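Side-chain contacts in putative transcriptional regulator TRANSCRIPTION REGULATOR protein (Rhizobium meliloti, PDB 5NLA), which acts as an AraC-like transcriptional activator that binds c-di-GMP to regulate extracellular polysaccharide production, probably through sequence-specific DNA binding: residues A[58-61]-A[62-66]; A[224-227]-A[228-232]; A[249-252]-A[253-256]. All coordinates share one frame; numbering follows the deposited sequence.

Interaction 1 of 3, residues A[58-61]-A[62-66]; sequences EQFR and SWRAH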
loop_
_atom_site.group_PDB
_atom_site.type_symbol
_atom_site.label_atom_id
_atom_site.label_comp_id
_atom_site.label_asym_id
_atom_site.label_seq_id
_atom_site.Cartn_x
_atom_site.Cartn_y
_atom_site.Cartn_z
ATOM N N GLU A 58 23.072 -2.122 15.297
ATOM C CA GLU A 58 21.775 -2.749 15.664
ATOM C C GLU A 58 20.653 -2.195 14.779
ATOM O O GLU A 58 19.885 -1.314 15.143
ATOM C CB GLU A 58 21.490 -2.678 17.159
ATOM C CG GLU A 58 21.937 -3.943 17.900
ATOM C CD GLU A 58 23.415 -4.323 17.693
ATOM O OE1 GLU A 58 23.745 -4.955 16.663
ATOM O OE2 GLU A 58 24.258 -4.031 18.578
ATOM N N GLN A 59 20.584 -2.819 13.607
ATOM C CA GLN A 59 19.975 -2.299 12.398
ATOM C C GLN A 59 18.511 -2.733 12.257
ATOM O O GLN A 59 17.699 -2.043 11.614
ATOM C CB GLN A 59 20.798 -2.833 11.211
ATOM C CG GLN A 59 22.288 -2.495 11.321
ATOM C CD GLN A 59 23.207 -3.237 10.361
ATOM O OE1 GLN A 59 22.887 -4.290 9.841
ATOM N NE2 GLN A 59 24.371 -2.682 10.152
ATOM N N PHE A 60 18.190 -3.897 12.827
ATOM C CA PHE A 60 16.839 -4.416 12.804
ATOM C C PHE A 60 15.917 -3.493 13.558
ATOM O O PHE A 60 14.861 -3.121 13.056
ATOM C CB PHE A 60 16.761 -5.796 13.434
ATOM C CG PHE A 60 15.364 -6.283 13.568
ATOM C CD1 PHE A 60 14.633 -6.594 12.440
ATOM C CD2 PHE A 60 14.744 -6.348 14.809
ATOM C CE1 PHE A 60 13.329 -7.018 12.543
ATOM C CE2 PHE A 60 13.435 -6.768 14.916
ATOM C CZ PHE A 60 12.736 -7.102 13.780
ATOM N N ARG A 61 16.319 -3.135 14.773
ATOM C CA ARG A 61 15.563 -2.182 15.581
ATOM C C ARG A 61 15.262 -0.889 14.791
ATOM O O ARG A 61 14.127 -0.424 14.806
ATOM C CB ARG A 61 16.265 -1.902 16.922
ATOM C CG ARG A 61 16.265 -3.106 17.870
ATOM C CD ARG A 61 16.434 -2.724 19.338
ATOM N NE ARG A 61 17.698 -2.031 19.597
ATOM C CZ ARG A 61 18.857 -2.601 19.957
ATOM N NH1 ARG A 61 18.986 -3.923 20.120
ATOM N NH2 ARG A 61 19.927 -1.831 20.159
ATOM N N SER A 62 16.246 -0.339 14.074
ATOM C CA SER A 62 16.004 0.824 13.205
ATOM C C SER A 62 15.012 0.494 12.098
ATOM O O SER A 62 14.015 1.185 11.908
ATOM C CB SER A 62 17.299 1.338 12.584
ATOM O OG SER A 62 17.011 2.287 11.574
ATOM N N TRP A 63 15.287 -0.571 11.368
ATOM C CA TRP A 63 14.377 -1.026 10.328
ATOM C C TRP A 63 12.924 -1.162 10.805
ATOM O O TRP A 63 11.986 -0.779 10.095
ATOM C CB TRP A 63 14.865 -2.357 9.765
ATOM C CG TRP A 63 13.975 -2.904 8.737
ATOM C CD1 TRP A 63 13.061 -3.892 8.896
ATOM C CD2 TRP A 63 13.878 -2.476 7.394
ATOM N NE1 TRP A 63 12.406 -4.121 7.720
ATOM C CE2 TRP A 63 12.894 -3.257 6.781
ATOM C CE3 TRP A 63 14.543 -1.509 6.640
ATOM C CZ2 TRP A 63 12.543 -3.106 5.455
ATOM C CZ3 TRP A 63 14.206 -1.362 5.299
ATOM C CH2 TRP A 63 13.213 -2.153 4.725
ATOM N N ARG A 64 12.740 -1.716 11.997
ATOM C CA ARG A 64 11.400 -1.907 12.543
ATOM C C ARG A 64 10.693 -0.580 12.835
ATOM O O ARG A 64 9.466 -0.456 12.658
ATOM C CB ARG A 64 11.466 -2.738 13.811
ATOM C CG ARG A 64 10.099 -3.144 14.310
ATOM C CD ARG A 64 10.195 -4.280 15.285
ATOM N NE ARG A 64 10.956 -3.881 16.451
ATOM C CZ ARG A 64 11.297 -4.708 17.430
ATOM N NH1 ARG A 64 10.922 -5.990 17.386
ATOM N NH2 ARG A 64 12.010 -4.248 18.458
ATOM N N ALA A 65 11.474 0.395 13.291
ATOM C CA ALA A 65 10.972 1.731 13.541
ATOM C C ALA A 65 10.468 2.353 12.252
ATOM O O ALA A 65 9.357 2.870 12.225
ATOM C CB ALA A 65 12.041 2.607 14.181
ATOM N N HIS A 66 11.272 2.273 11.190
ATOM C CA HIS A 66 10.914 2.870 9.894
ATOM C C HIS A 66 9.670 2.234 9.271
ATOM O O HIS A 66 8.921 2.898 8.568
ATOM C CB HIS A 66 12.082 2.792 8.894
ATOM C CG HIS A 66 13.284 3.602 9.283
ATOM N ND1 HIS A 66 13.195 4.787 9.987
ATOM C CD2 HIS A 66 14.605 3.404 9.050
ATOM C CE1 HIS A 66 14.406 5.275 10.181
ATOM N NE2 HIS A 66 15.279 4.458 9.619
#
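Phe-60 and Arg-64, one turn apart, bring a ring and a guanidinium together at a steep tilt, their planes 64° apart. The aromatic edge does the touching: Phe-60 CE2 sits over one face of the guanidinium, towards its rim, and comes within 3.6 Å of Arg-64 NH1. Relative to the phenyl ring, that nitrogen lies at the edge, near the ring plane, so the pair is not a stack over the aromatic face. Both side chains leave the helix on the same course, CG anti to the backbone N (chi1 173° for Phe-60), and a bend at chi3 of the arginine then turns its guanidinium so that CE2 comes over the face. Arg-64 CD passes close to the ring as well, 4.1 Å from Phe-60 CZ.

Beneath these side chains runs the regular i to i+4 ladder of helix 59-67, here in its first turns. The amide of Trp-63 bonds to Gln-59 O at 2.8 Å in an almost straight line, and Arg-64 N reaches Phe-60 O at 2.8 Å. The bond from Ala-65 N to Arg-61 O is longer, at 3.2 Å. This helix lies against strand 72-74, which Phe-60 and Arg-64 both touch, and Trp-63 reaches strand 97-104 from the same helix; Phe-85 meets the rings of both Phe-60 and Trp-63.

Arg-61 leaves the helix in another direction from Arg-64. Its guanidinium forms a salt bridge with Glu-81, while Arg-61 CG is 4.4 Å from Arg-64 NH2. Gln-59 also turns its amide outside this pair of segments, with OE1 accepting from Phe-85 N and NE2 donating to Pro-56 O.

Interaction 2 of 3, residues A[224-227]-A[228-232]; sequences VRTI and RDMVV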
loop_
_atom_site.group_PDB
_atom_site.type_symbol
_atom_site.label_atom_id
_atom_site.label_comp_id
_atom_site.label_asym_id
_atom_site.label_seq_id
_atom_site.Cartn_x
_atom_site.Cartn_y
_atom_site.Cartn_z
ATOM N N VAL A 224 1.195 6.879 -14.453
ATOM C CA VAL A 224 0.256 6.502 -13.390
ATOM C C VAL A 224 -0.975 5.821 -13.978
ATOM O O VAL A 224 -1.457 4.825 -13.440
ATOM C CB VAL A 224 -0.191 7.715 -12.532
ATOM C CG1 VAL A 224 -1.198 7.281 -11.462
ATOM C CG2 VAL A 224 1.015 8.403 -11.892
ATOM N N ARG A 225 -1.462 6.352 -15.093
ATOM C CA ARG A 225 -2.654 5.814 -15.740
ATOM C C ARG A 225 -2.459 4.396 -16.310
ATOM O O ARG A 225 -3.341 3.554 -16.131
ATOM C CB ARG A 225 -3.186 6.779 -16.817
ATOM C CG ARG A 225 -4.700 6.856 -16.827
ATOM C CD ARG A 225 -5.252 7.994 -17.678
ATOM N NE ARG A 225 -6.628 8.292 -17.270
ATOM C CZ ARG A 225 -7.616 8.706 -18.066
ATOM N NH1 ARG A 225 -7.437 8.914 -19.373
ATOM N NH2 ARG A 225 -8.822 8.923 -17.536
ATOM N N THR A 226 -1.323 4.111 -16.956
ATOM C CA THR A 226 -1.133 2.762 -17.543
ATOM C C THR A 226 -0.854 1.753 -16.421
ATOM O O THR A 226 -1.273 0.600 -16.518
ATOM C CB THR A 226 -0.091 2.633 -18.721
ATOM O OG1 THR A 226 1.017 1.798 -18.353
ATOM C CG2 THR A 226 0.423 3.963 -19.236
ATOM N N ILE A 227 -0.174 2.188 -15.358
ATOM C CA ILE A 227 -0.010 1.353 -14.164
ATOM C C ILE A 227 -1.367 1.047 -13.520
ATOM O O ILE A 227 -1.614 -0.085 -13.126
ATOM C CB ILE A 227 0.985 1.968 -13.144
ATOM C CG1 ILE A 227 2.400 1.941 -13.739
ATOM C CG2 ILE A 227 0.971 1.211 -11.807
ATOM C CD1 ILE A 227 3.467 2.619 -12.899
ATOM N N ARG A 228 -2.248 2.036 -13.430
ATOM C CA ARG A 228 -3.616 1.780 -12.953
ATOM C C ARG A 228 -4.300 0.715 -13.823
ATOM O O ARG A 228 -4.802 -0.285 -13.306
ATOM C CB ARG A 228 -4.446 3.071 -12.933
ATOM C CG ARG A 228 -5.861 2.905 -12.394
ATOM C CD ARG A 228 -6.718 4.117 -12.689
ATOM N NE ARG A 228 -7.009 4.273 -14.115
ATOM C CZ ARG A 228 -7.437 5.401 -14.692
ATOM N NH1 ARG A 228 -7.623 6.517 -13.984
ATOM N NH2 ARG A 228 -7.677 5.421 -16.001
ATOM N N ASP A 229 -4.301 0.933 -15.135
ATOM C CA ASP A 229 -4.971 0.029 -16.068
ATOM C C ASP A 229 -4.366 -1.383 -16.023
ATOM O O ASP A 229 -5.095 -2.367 -15.862
ATOM C CB ASP A 229 -4.969 0.607 -17.499
ATOM C CG ASP A 229 -5.884 1.838 -17.641
ATOM O OD1 ASP A 229 -6.444 2.317 -16.621
ATOM O OD2 ASP A 229 -6.049 2.331 -18.778
ATOM N N MET A 230 -3.038 -1.471 -16.134
ATOM C CA MET A 230 -2.328 -2.741 -15.984
ATOM C C MET A 230 -2.698 -3.466 -14.671
ATOM O O MET A 230 -2.964 -4.675 -14.683
ATOM C CB MET A 230 -0.806 -2.532 -16.042
ATOM C CG MET A 230 -0.235 -2.313 -17.425
ATOM S SD MET A 230 1.521 -1.942 -17.395
ATOM C CE MET A 230 1.777 -1.615 -19.123
ATOM N N VAL A 231 -2.727 -2.737 -13.555
ATOM C CA VAL A 231 -3.020 -3.352 -12.257
ATOM C C VAL A 231 -4.434 -3.911 -12.234
ATOM O O VAL A 231 -4.646 -5.091 -11.953
ATOM C CB VAL A 231 -2.828 -2.366 -11.082
ATOM C CG1 VAL A 231 -3.535 -2.849 -9.818
ATOM C CG2 VAL A 231 -1.340 -2.166 -10.795
ATOM N N VAL A 232 -5.396 -3.057 -12.530
ATOM C CA VAL A 232 -6.795 -3.452 -12.490
ATOM C C VAL A 232 -7.104 -4.609 -13.478
ATOM O O VAL A 232 -7.932 -5.480 -13.182
ATOM C CB VAL A 232 -7.710 -2.206 -12.675
ATOM C CG1 VAL A 232 -7.715 -1.700 -14.111
ATOM C CG2 VAL A 232 -9.120 -2.499 -12.219
#
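Arg-228 lays its guanidinium beside the extended chain of Arg-225, three residues earlier on helix 220-234. Its CB starts 3.4 Å from Arg-225 O, while its backbone N bonds to Val-224 O, one of the i to i+4 bonds that run unbroken through this stretch of helix. With CG anti to the backbone N (chi1 -178°) and a bend at chi3, the chain then brings NE to Asp-229 OD1, a salt bridge of 3.2 Å that lies nearly in the guanidinium plane. Beyond NE, the planar group receives Arg-225 CG over one face, 3.8 Å from Arg-228 CZ. At the tip, Arg-228 NH2 lies 3.3 Å from Arg-225 NE and also makes a weak hydrogen bond to Asp-229 OD1. The side chain of Arg-228 also touches Leu-177 and Leu-178 of helix 175-178. On another side of the helix, Thr-226 OG1 meets Met-230 CE at 3.6 Å. Were Arg-228 cut back to an alanine, Asp-229 would probably lose its salt-bridge mate and the flank of Arg-225 CG its cover. Two like charges lie close here, and the carboxylate of Asp-229, bonded to one of them, is likely to offset part of their mutual repulsion.

Interaction 3 of 3, residues A[249-252]-A[253-256]; sequences MGVM and ERAH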
loop_
_atom_site.group_PDB
_atom_site.type_symbol
_atom_site.label_atom_id
_atom_site.label_comp_id
_atom_site.label_asym_id
_atom_site.label_seq_id
_atom_site.Cartn_x
_atom_site.Cartn_y
_atom_site.Cartn_z
ATOM N N MET A 249 -12.470 -5.030 7.536
ATOM C CA MET A 249 -11.856 -3.842 6.938
ATOM C C MET A 249 -11.566 -2.761 7.995
ATOM O O MET A 249 -12.377 -2.520 8.905
ATOM C CB MET A 249 -12.789 -3.295 5.830
ATOM C CG MET A 249 -12.172 -2.265 4.896
ATOM S SD MET A 249 -13.263 -1.653 3.596
ATOM C CE MET A 249 -13.531 -3.186 2.731
ATOM N N GLY A 250 -10.407 -2.113 7.862
ATOM C CA GLY A 250 -10.000 -1.024 8.763
ATOM C C GLY A 250 -10.791 0.264 8.525
ATOM O O GLY A 250 -11.336 0.477 7.433
ATOM N N VAL A 251 -10.849 1.119 9.546
ATOM C CA VAL A 251 -11.616 2.349 9.464
ATOM C C VAL A 251 -11.344 3.165 8.211
ATOM O O VAL A 251 -12.291 3.521 7.519
ATOM C CB VAL A 251 -11.530 3.269 10.724
ATOM C CG1 VAL A 251 -12.384 2.714 11.848
ATOM C CG2 VAL A 251 -10.105 3.545 11.185
ATOM N N MET A 252 -10.083 3.452 7.905
ATOM C CA MET A 252 -9.767 4.408 6.832
ATOM C C MET A 252 -10.200 3.914 5.468
ATOM O O MET A 252 -10.677 4.697 4.654
ATOM C CB MET A 252 -8.274 4.754 6.788
ATOM C CG MET A 252 -7.908 5.909 5.854
ATOM S SD MET A 252 -8.834 7.454 6.060
ATOM C CE MET A 252 -7.407 8.508 6.267
ATOM N N GLU A 253 -10.039 2.622 5.223
ATOM C CA GLU A 253 -10.511 2.017 3.980
ATOM C C GLU A 253 -12.046 2.120 3.914
ATOM O O GLU A 253 -12.603 2.438 2.862
ATOM C CB GLU A 253 -10.018 0.560 3.861
ATOM C CG GLU A 253 -9.569 0.114 2.466
ATOM C CD GLU A 253 -10.544 -0.809 1.787
ATOM O OE1 GLU A 253 -11.744 -0.447 1.758
ATOM O OE2 GLU A 253 -10.114 -1.878 1.286
ATOM N N ARG A 254 -12.716 1.887 5.041
ATOM C CA ARG A 254 -14.176 2.019 5.103
ATOM C C ARG A 254 -14.652 3.455 4.909
ATOM O O ARG A 254 -15.661 3.674 4.245
ATOM C CB ARG A 254 -14.745 1.405 6.390
ATOM C CG ARG A 254 -14.846 -0.110 6.301
ATOM C CD ARG A 254 -15.488 -0.738 7.517
ATOM N NE ARG A 254 -14.650 -0.524 8.698
ATOM C CZ ARG A 254 -15.042 0.010 9.861
ATOM N NH1 ARG A 254 -16.308 0.388 10.076
ATOM N NH2 ARG A 254 -14.148 0.152 10.838
ATOM N N ALA A 255 -13.908 4.413 5.461
ATOM C CA ALA A 255 -14.184 5.844 5.290
ATOM C C ALA A 255 -13.955 6.324 3.856
ATOM O O ALA A 255 -14.814 6.997 3.277
ATOM C CB ALA A 255 -13.325 6.662 6.237
ATOM N N HIS A 256 -12.795 5.986 3.289
ATOM C CA HIS A 256 -12.496 6.352 1.900
ATOM C C HIS A 256 -13.502 5.765 0.896
ATOM O O HIS A 256 -13.816 6.414 -0.119
ATOM C CB HIS A 256 -11.064 5.960 1.506
ATOM C CG HIS A 256 -10.017 6.937 1.947
ATOM N ND1 HIS A 256 -8.687 6.601 2.039
ATOM C CD2 HIS A 256 -10.099 8.235 2.321
ATOM C CE1 HIS A 256 -7.991 7.646 2.438
ATOM N NE2 HIS A 256 -8.823 8.652 2.617
#
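This is a helix-start contact, largely buried, in which the residues leading into helix 251-261 pack against its first turn. Gly-250 takes the N-cap position, and its carbonyl accepts the backbone N of Arg-254 at 3.1 Å. The bonds of Ala-255 N to Val-251 O and of His-256 N to Met-252 O continue the ladder.

Arg-254 folds back over the start of the helix. With CG beside the backbone N (chi1 -79°) and a bend at chi3, its chain returns NE to Met-249 O, a 3.0 Å hydrogen bond that is bent and reaches the oxygen from above the carbonyl plane. On the way, Arg-254 CG passes 3.5 Å from Met-249 SD, and at the tip Arg-254 NH2 lies against Val-251 CG1. One arginine therefore touches both the residue before the cap and the residue after it.

Next along the helix, Met-252 and His-256 make a sulfur-aromatic contact. Met-252 SD stands over one face of the imidazole, 3.8 Å from the centroid of the His-256 ring and 18° off its normal. Met-252 CG adds a CH-pi contact to the same face. The imidazole is also held by its rim, because His-256 ND1 is hydrogen-bonded to Asp-122.

Val-251 rests on Leu-287, Ala-255 on Phe-288 and Met-252 on both, in helix 281-288 of the predicted helix-turn-helix domain. The His-256 ring meets Tyr-297 of helix 294-306, Glu-253 bonds to Ser-154 of the seven-stranded sheet, and Tyr-175 of helix 175-178 touches Glu-253 and His-256.

All three are local contacts along helices, but their settings differ. Interaction 3 is a buried contact, whereas interactions 1 and 2 are each part buried and part exposed, and lie on opposite sides of the chain's centre with their own centres 33 Å apart. Interaction 1 pairs an aromatic edge with a guanidinium beside strands; interaction 2 is governed by charge, two arginines and an aspartate; interaction 3 relies on sulfur, an imidazole and a backbone carbonyl bonded by an arginine side chain. Helices 220-234 and 251-261 follow each other in the chain, yet interactions 2 and 3 do not touch, their nearest atoms being about 13 Å apart. Both reach helix 175-178.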